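Local coordinates for protein 4-hydroxy-tetrahydrodipicolinate synthase (Methylacidiphilum fumariolicum SolV, PDB 6T3T) that probably condenses pyruvate with aspartate-beta-semialdehyde to form 4-hydroxy-tetrahydrodipicolinate, a step of lysine biosynthesis, as a homotetrameric TIM-barrel lyase, at residues Val253-Ala258 with Thr263-Arg268. Sequence-based numbering, arbitrary orientation.
Sequences VKTALA and TDLELR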
loop_
_atom_site.group_PDB
_atom_site.type_symbol
_atom_site.label_atom_id
_atom_site.label_comp_id
_atom_site.label_asym_id
_atom_site.label_seq_id
_atom_site.Cartn_x
_atom_site.Cartn_y
_atom_site.Cartn_z
ATOM N N VAL A 253 17.322 -10.837 16.391
ATOM C CA VAL A 253 17.869 -12.171 16.628
ATOM C C VAL A 253 19.319 -12.086 17.103
ATOM O O VAL A 253 19.740 -12.844 17.978
ATOM C CB VAL A 253 17.717 -13.087 15.397
ATOM C CG1 VAL A 253 18.683 -12.722 14.249
ATOM C CG2 VAL A 253 17.931 -14.524 15.822
ATOM N N LYS A 254 20.099 -11.144 16.582
ATOM C CA LYS A 254 21.465 -11.053 17.092
ATOM C C LYS A 254 21.472 -10.490 18.517
ATOM O O LYS A 254 22.284 -10.908 19.346
ATOM C CB LYS A 254 22.351 -10.216 16.156
ATOM C CG LYS A 254 23.804 -10.103 16.650
ATOM C CD LYS A 254 24.707 -9.388 15.661
ATOM C CE LYS A 254 25.344 -10.342 14.671
ATOM N NZ LYS A 254 26.460 -9.616 13.973
ATOM N N THR A 255 20.570 -9.553 18.816
ATOM C CA THR A 255 20.404 -9.071 20.187
ATOM C C THR A 255 20.004 -10.200 21.135
ATOM O O THR A 255 20.484 -10.270 22.275
ATOM C CB THR A 255 19.363 -7.949 20.225
ATOM O OG1 THR A 255 19.845 -6.838 19.455
ATOM C CG2 THR A 255 19.131 -7.494 21.647
ATOM N N ALA A 256 19.102 -11.076 20.693
ATOM C CA ALA A 256 18.689 -12.188 21.544
ATOM C C ALA A 256 19.856 -13.129 21.819
ATOM O O ALA A 256 20.117 -13.486 22.970
ATOM C CB ALA A 256 17.527 -12.939 20.889
ATOM N N LEU A 257 20.610 -13.501 20.773
ATOM C CA LEU A 257 21.738 -14.410 20.964
ATOM C C LEU A 257 22.802 -13.782 21.860
ATOM O O LEU A 257 23.438 -14.479 22.662
ATOM C CB LEU A 257 22.339 -14.817 19.616
ATOM C CG LEU A 257 21.496 -15.795 18.783
ATOM C CD1 LEU A 257 21.894 -15.708 17.335
ATOM C CD2 LEU A 257 21.548 -17.278 19.322
ATOM N N ALA A 258 23.005 -12.464 21.752
ATOM C CA ALA A 258 23.964 -11.819 22.655
ATOM C C ALA A 258 23.455 -11.810 24.090
ATOM O O ALA A 258 24.251 -11.898 25.036
ATOM C CB ALA A 258 24.274 -10.390 22.198
ATOM N N THR A 263 26.961 -14.562 21.282
ATOM C CA THR A 263 27.686 -13.771 20.308
ATOM C C THR A 263 27.829 -12.374 20.901
ATOM O O THR A 263 27.193 -12.050 21.905
ATOM C CB THR A 263 26.971 -13.784 18.940
ATOM O OG1 THR A 263 27.789 -13.139 17.950
ATOM C CG2 THR A 263 25.613 -13.091 19.032
ATOM N N ASP A 264 28.743 -11.583 20.338
ATOM C CA ASP A 264 28.801 -10.163 20.658
ATOM C C ASP A 264 27.675 -9.414 19.957
ATOM O O ASP A 264 27.371 -9.671 18.790
ATOM C CB ASP A 264 30.131 -9.550 20.226
ATOM C CG ASP A 264 31.281 -10.066 21.021
ATOM O OD1 ASP A 264 31.051 -10.908 21.912
ATOM O OD2 ASP A 264 32.410 -9.613 20.766
ATOM N N LEU A 265 27.075 -8.460 20.663
ATOM C CA LEU A 265 26.119 -7.578 20.004
ATOM C C LEU A 265 26.940 -6.537 19.248
ATOM O O LEU A 265 27.134 -5.401 19.684
ATOM C CB LEU A 265 25.146 -6.948 20.986
ATOM C CG LEU A 265 24.117 -6.054 20.287
ATOM C CD1 LEU A 265 23.716 -6.660 18.950
ATOM C CD2 LEU A 265 22.915 -5.888 21.166
ATOM N N GLU A 266 27.537 -7.000 18.163
ATOM C CA GLU A 266 28.250 -6.161 17.211
ATOM C C GLU A 266 27.462 -6.151 15.909
ATOM O O GLU A 266 27.321 -7.189 15.257
ATOM C CB GLU A 266 29.661 -6.670 16.970
ATOM C CG GLU A 266 30.681 -5.588 16.852
ATOM C CD GLU A 266 32.079 -6.136 16.833
ATOM O OE1 GLU A 266 32.686 -6.168 17.913
ATOM O OE2 GLU A 266 32.585 -6.477 15.744
ATOM N N LEU A 267 26.926 -4.997 15.561
ATOM C CA LEU A 267 26.234 -4.790 14.304
ATOM C C LEU A 267 27.034 -3.810 13.456
ATOM O O LEU A 267 27.604 -2.842 13.975
ATOM C CB LEU A 267 24.819 -4.267 14.546
ATOM C CG LEU A 267 23.931 -5.239 15.305
ATOM C CD1 LEU A 267 22.844 -4.513 16.101
ATOM C CD2 LEU A 267 23.327 -6.210 14.321
ATOM N N ARG A 268 27.058 -4.045 12.162
ATOM C CA ARG A 268 27.726 -3.121 11.255
ATOM C C ARG A 268 26.729 -2.113 10.702
ATOM O O ARG A 268 25.650 -2.491 10.225
ATOM C CB ARG A 268 28.398 -3.898 10.130
ATOM C CG ARG A 268 29.554 -4.735 10.656
ATOM C CD ARG A 268 30.187 -5.650 9.582
ATOM N NE ARG A 268 31.440 -6.196 10.094
ATOM C CZ ARG A 268 32.371 -6.791 9.356
ATOM N NH1 ARG A 268 32.225 -6.936 8.036
ATOM N NH2 ARG A 268 33.468 -7.231 9.949
HETATM O O HOH W 1 27.154 -11.484 24.613
#
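Lys254 reaches from helix 251-259 to the loop that follows it and binds the backbone of Glu266. Its NZ donates to Glu266 O at 2.9 Å, almost in line with the carbonyl bond (C=O...N angle 168°). CG stands anti to the backbone N (chi1 -180°), which sends the chain out from the helix, and a bend at chi3 (-90°) brings the amine to the carbonyl. CD lies 3.7 Å from Leu267 CD2, where the two side chains run past each other in opposite directions. Leu265 crosses Lys254 at a slant, with CD1 near CG. The other methyl of Leu265, CD2, rests 3.6 Å from Thr255 OG1, a hydroxyl that bonds back to Val251 O within the helix. Leu265 sits at the centre of an inverse gamma turn, and its CB packs 3.8 Å from Ala258 CB. Thr263 turns its methyl, CG2, to the helix, 3.7 Å from Leu257 CB. The carbonyl O of Thr263 takes a CA-H...O contact from Ala258 CA at 3.3 Å, and one water bridges Ala258 O and Thr263 O. Lys254 NZ also forms a salt bridge with Glu47 and a hydrogen bond to Ser12 O. With an alanine here, Glu266 O is likely to lose its donor, Glu47 its charge partner, and a gap would probably open beside Leu267. The side chain of Lys254 is about 7 Å from that of Thr45, a predicted pyruvate-binding residue. The carboxylate of Glu47 probably balances the charge of the buried amine, while the carbonyls of Glu266 and Ser12 take its hydrogens, joining the last-but-one helix and its following loop to residues near the predicted active site.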